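Local coordinates for E3 SUMO-protein ligase SIZ2 (Saccharomyces cerevisiae, PDB 6U75) that acts as an E3 ligase of the PIAS family that promotes attachment of SUMO to target proteins and carries a PINIT domain and a zinc-binding SP-RING, at residues P75-L87 against Y109-Y123. Sequence-based numbering, arbitrary orientation.
Sequences PYPCELVFNGTKL and YLKVPTEMNHLDLHY
Asn83, the first of the two central residues in the type I' turn Phe82-Thr85, uses its side-chain amide to bind two separate parts of 109-123, Tyr109 at its start and Asn117 and His118 in the strand. A chi1 of -66° sets CG beside the backbone N, which turns the amide toward 109-123. ND2 donates to the carbonyl O of Tyr109 at 2.7 Å and to Asn117 OD1 at 3.2 Å, both acceptors lying close to the Asn83 amide plane. Asn83 OD1 in turn accepts from the backbone N of His118, so three bonds fix the rotation of the amide. Asn117 OD1 also accepts from Lys111 N, which ties the chain before the 112-115 turn to the strand after it. The aliphatic part of Lys111 passes alongside Asn83 in the opposite direction.

With CG anti to the backbone N (chi1 -169°), the Phe82 ring reaches Leu119, whose CD1 lies at the ring edge, 3.7 Å from CD1 of Phe82, while Tyr109 CB and Leu110 CD2 reach other parts of the rim. The Tyr109 ring lies against 85-87: Thr85 CG2 sits over one face, a CH-pi contact 4.1 Å from the centroid, and Leu87 CD2 approaches CE2. Further along, Leu80 and Leu121 run side by side, Leu80 CD2 lying 3.6 Å from Leu121 CD1.

Leu80, Phe82, Leu119 and Leu121 share one sheet face, with Leu54 of strand 50-58 against Leu80 and Leu119; Glu79, Val81, Asp120 and His122 occupy the other. Paired backbone bonds join Glu79 to His122 and Val81 to Asp120, the strand axes 168° apart: an antiparallel beta ladder within the PINIT domain, extended by strand 28-34 beyond 117-123 and packed against a second sheet.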
# COMPACT_ATOMS: atom_id res chain seq x y z
N PRO A 75 6.54 11.27 -12.37
CA PRO A 75 7.65 11.23 -13.32
C PRO A 75 8.97 11.03 -12.59
O PRO A 75 9.28 11.74 -11.63
CB PRO A 75 7.59 12.61 -14.00
CG PRO A 75 6.90 13.48 -13.02
CD PRO A 75 5.93 12.61 -12.28
N TYR A 76 9.74 10.03 -13.03
CA TYR A 76 11.04 9.77 -12.43
C TYR A 76 12.15 10.12 -13.41
O TYR A 76 12.12 9.63 -14.55
CB TYR A 76 11.17 8.31 -12.00
CG TYR A 76 12.50 8.01 -11.34
CD1 TYR A 76 12.71 8.32 -10.00
CD2 TYR A 76 13.54 7.44 -12.05
CE1 TYR A 76 13.92 8.05 -9.39
CE2 TYR A 76 14.76 7.17 -11.45
CZ TYR A 76 14.94 7.48 -10.12
OH TYR A 76 16.15 7.22 -9.52
N PRO A 77 13.13 10.94 -13.02
CA PRO A 77 13.28 11.60 -11.72
C PRO A 77 12.39 12.83 -11.57
O PRO A 77 11.94 13.39 -12.57
CB PRO A 77 14.75 12.00 -11.70
CG PRO A 77 15.04 12.29 -13.13
CD PRO A 77 14.27 11.24 -13.90
N CYS A 78 12.16 13.25 -10.33
CA CYS A 78 11.36 14.44 -10.06
C CYS A 78 11.87 15.09 -8.79
O CYS A 78 12.27 14.40 -7.84
CB CYS A 78 9.87 14.10 -9.89
SG CYS A 78 9.55 12.74 -8.75
N GLU A 79 11.87 16.42 -8.77
CA GLU A 79 12.14 17.19 -7.56
C GLU A 79 10.92 18.05 -7.27
O GLU A 79 10.59 18.95 -8.04
CB GLU A 79 13.40 18.04 -7.72
CG GLU A 79 13.71 18.91 -6.51
CD GLU A 79 15.18 19.26 -6.41
OE1 GLU A 79 16.02 18.35 -6.56
OE2 GLU A 79 15.50 20.45 -6.18
N LEU A 80 10.24 17.75 -6.16
CA LEU A 80 9.07 18.49 -5.74
C LEU A 80 9.47 19.49 -4.66
O LEU A 80 10.11 19.12 -3.67
CB LEU A 80 7.98 17.55 -5.21
CG LEU A 80 7.39 16.58 -6.23
CD1 LEU A 80 6.67 15.45 -5.51
CD2 LEU A 80 6.44 17.31 -7.16
N VAL A 81 9.08 20.75 -4.84
CA VAL A 81 9.39 21.82 -3.90
C VAL A 81 8.09 22.54 -3.60
O VAL A 81 7.53 23.21 -4.48
CB VAL A 81 10.44 22.79 -4.45
CG1 VAL A 81 10.76 23.86 -3.42
CG2 VAL A 81 11.70 22.04 -4.85
N PHE A 82 7.60 22.40 -2.38
CA PHE A 82 6.35 23.02 -1.95
C PHE A 82 6.69 24.15 -0.99
O PHE A 82 7.13 23.91 0.14
CB PHE A 82 5.42 21.99 -1.30
CG PHE A 82 4.03 22.49 -1.07
CD1 PHE A 82 3.18 22.74 -2.13
CD2 PHE A 82 3.56 22.71 0.22
CE1 PHE A 82 1.90 23.20 -1.92
CE2 PHE A 82 2.27 23.17 0.43
CZ PHE A 82 1.44 23.41 -0.64
N ASN A 83 6.48 25.39 -1.44
CA ASN A 83 6.76 26.58 -0.62
C ASN A 83 8.22 26.64 -0.21
O ASN A 83 8.55 26.94 0.94
CB ASN A 83 5.84 26.62 0.60
CG ASN A 83 4.38 26.80 0.23
OD1 ASN A 83 4.05 27.56 -0.68
ND2 ASN A 83 3.50 26.11 0.94
N GLY A 84 9.12 26.35 -1.15
CA GLY A 84 10.54 26.42 -0.92
C GLY A 84 11.16 25.19 -0.29
O GLY A 84 12.36 24.96 -0.47
N THR A 85 10.38 24.39 0.44
CA THR A 85 10.89 23.20 1.10
C THR A 85 10.78 22.00 0.17
O THR A 85 9.70 21.71 -0.35
CB THR A 85 10.11 22.93 2.39
OG1 THR A 85 10.31 24.02 3.31
CG2 THR A 85 10.56 21.63 3.04
N LYS A 86 11.90 21.32 -0.05
CA LYS A 86 11.88 20.11 -0.85
C LYS A 86 11.12 19.00 -0.12
O LYS A 86 11.16 18.90 1.11
CB LYS A 86 13.31 19.64 -1.16
CG LYS A 86 13.37 18.34 -1.96
CD LYS A 86 14.81 17.89 -2.20
CE LYS A 86 14.85 16.51 -2.84
NZ LYS A 86 16.23 15.98 -2.97
N LEU A 87 10.42 18.18 -0.90
CA LEU A 87 9.68 17.05 -0.35
C LEU A 87 10.56 15.81 -0.39
O LEU A 87 10.93 15.33 -1.47
CB LEU A 87 8.39 16.82 -1.14
CG LEU A 87 7.37 17.95 -1.10
CD1 LEU A 87 6.18 17.63 -1.99
CD2 LEU A 87 6.91 18.22 0.33
N TYR A 109 3.85 21.82 5.40
CA TYR A 109 4.47 22.95 4.73
C TYR A 109 3.44 23.90 4.13
O TYR A 109 3.79 24.75 3.30
CB TYR A 109 5.42 22.45 3.64
CG TYR A 109 6.25 21.26 4.09
CD1 TYR A 109 7.21 21.39 5.08
CD2 TYR A 109 6.05 20.01 3.53
CE1 TYR A 109 7.96 20.31 5.49
CE2 TYR A 109 6.80 18.92 3.94
CZ TYR A 109 7.75 19.07 4.92
OH TYR A 109 8.49 17.99 5.33
N LEU A 110 2.18 23.79 4.54
CA LEU A 110 1.13 24.66 4.03
C LEU A 110 1.21 26.04 4.67
O LEU A 110 1.59 26.20 5.83
CB LEU A 110 -0.25 24.06 4.32
CG LEU A 110 -1.05 23.52 3.13
CD1 LEU A 110 -2.36 22.92 3.61
CD2 LEU A 110 -1.30 24.61 2.09
N LYS A 111 0.85 27.06 3.89
CA LYS A 111 0.78 28.43 4.36
C LYS A 111 -0.65 28.78 4.76
O LYS A 111 -1.61 28.07 4.45
CB LYS A 111 1.28 29.39 3.28
CG LYS A 111 2.72 29.15 2.84
CD LYS A 111 3.71 29.38 3.98
CE LYS A 111 4.76 28.28 4.05
NZ LYS A 111 5.43 28.24 5.38
N VAL A 112 -0.78 29.89 5.48
CA VAL A 112 -2.09 30.35 5.96
C VAL A 112 -3.02 30.53 4.76
O VAL A 112 -2.54 30.67 3.63
CB VAL A 112 -1.96 31.65 6.77
CG1 VAL A 112 -1.31 31.37 8.12
CG2 VAL A 112 -1.18 32.70 6.00
N PRO A 113 -4.34 30.53 4.97
CA PRO A 113 -5.25 30.55 3.82
C PRO A 113 -5.14 31.80 2.97
O PRO A 113 -5.33 31.73 1.75
CB PRO A 113 -6.64 30.44 4.47
CG PRO A 113 -6.40 29.95 5.86
CD PRO A 113 -5.06 30.48 6.25
N THR A 114 -4.84 32.95 3.58
CA THR A 114 -4.82 34.21 2.83
C THR A 114 -3.65 34.29 1.86
O THR A 114 -3.69 35.10 0.93
CB THR A 114 -4.76 35.39 3.80
OG1 THR A 114 -3.55 35.33 4.56
CG2 THR A 114 -5.95 35.38 4.74
N GLU A 115 -2.61 33.47 2.05
CA GLU A 115 -1.43 33.51 1.21
C GLU A 115 -1.49 32.41 0.15
O GLU A 115 -2.34 31.52 0.18
CB GLU A 115 -0.17 33.36 2.07
CG GLU A 115 0.08 34.54 2.99
CD GLU A 115 1.33 34.38 3.83
OE1 GLU A 115 1.94 33.29 3.79
OE2 GLU A 115 1.71 35.34 4.54
N MET A 116 -0.56 32.49 -0.79
CA MET A 116 -0.54 31.62 -1.96
C MET A 116 0.43 30.46 -1.73
O MET A 116 1.50 30.64 -1.15
CB MET A 116 -0.11 32.40 -3.21
CG MET A 116 -0.54 31.76 -4.51
SD MET A 116 -2.31 31.96 -4.80
CE MET A 116 -2.55 30.86 -6.19
N ASN A 117 0.04 29.28 -2.20
CA ASN A 117 0.90 28.10 -2.15
C ASN A 117 1.48 27.84 -3.53
O ASN A 117 0.75 27.78 -4.52
CB ASN A 117 0.14 26.87 -1.66
CG ASN A 117 -0.36 27.02 -0.23
OD1 ASN A 117 0.41 26.89 0.72
ND2 ASN A 117 -1.65 27.28 -0.09
N HIS A 118 2.81 27.69 -3.58
CA HIS A 118 3.54 27.43 -4.82
C HIS A 118 4.13 26.03 -4.76
O HIS A 118 4.79 25.67 -3.78
CB HIS A 118 4.65 28.46 -5.02
CG HIS A 118 4.17 29.88 -5.01
ND1 HIS A 118 3.66 30.51 -6.13
CD2 HIS A 118 4.13 30.80 -4.02
CE1 HIS A 118 3.33 31.75 -5.83
NE2 HIS A 118 3.60 31.95 -4.55
N LEU A 119 3.89 25.25 -5.81
CA LEU A 119 4.43 23.90 -5.94
C LEU A 119 5.21 23.83 -7.25
O LEU A 119 4.63 23.95 -8.33
CB LEU A 119 3.32 22.86 -5.91
CG LEU A 119 3.76 21.40 -6.13
CD1 LEU A 119 4.65 20.93 -4.99
CD2 LEU A 119 2.55 20.49 -6.27
N ASP A 120 6.52 23.66 -7.14
CA ASP A 120 7.39 23.52 -8.30
C ASP A 120 7.78 22.06 -8.47
O ASP A 120 8.00 21.35 -7.48
CB ASP A 120 8.64 24.38 -8.17
CG ASP A 120 8.33 25.80 -7.73
OD1 ASP A 120 8.37 26.07 -6.51
OD2 ASP A 120 8.03 26.64 -8.60
N LEU A 121 7.86 21.62 -9.72
CA LEU A 121 8.22 20.25 -10.06
C LEU A 121 9.30 20.31 -11.13
O LEU A 121 9.02 20.68 -12.27
CB LEU A 121 7.01 19.46 -10.54
CG LEU A 121 7.24 18.05 -11.07
CD1 LEU A 121 8.29 17.30 -10.27
CD2 LEU A 121 5.93 17.28 -11.05
N HIS A 122 10.53 19.98 -10.75
CA HIS A 122 11.68 20.04 -11.64
C HIS A 122 11.98 18.65 -12.19
O HIS A 122 11.93 17.66 -11.45
CB HIS A 122 12.91 20.58 -10.91
CG HIS A 122 12.75 21.99 -10.42
ND1 HIS A 122 12.12 22.29 -9.23
CD2 HIS A 122 13.13 23.17 -10.96
CE1 HIS A 122 12.12 23.60 -9.06
NE2 HIS A 122 12.73 24.16 -10.09
N TYR A 123 12.30 18.60 -13.48
CA TYR A 123 12.51 17.33 -14.17
C TYR A 123 13.55 17.53 -15.26
O TYR A 123 13.79 18.65 -15.73
CB TYR A 123 11.21 16.81 -14.77
CG TYR A 123 10.53 17.83 -15.65
CD1 TYR A 123 10.86 17.95 -17.00
CD2 TYR A 123 9.57 18.70 -15.14
CE1 TYR A 123 10.25 18.88 -17.80
CE2 TYR A 123 8.96 19.64 -15.94
CZ TYR A 123 9.30 19.73 -17.27
OH TYR A 123 8.69 20.66 -18.07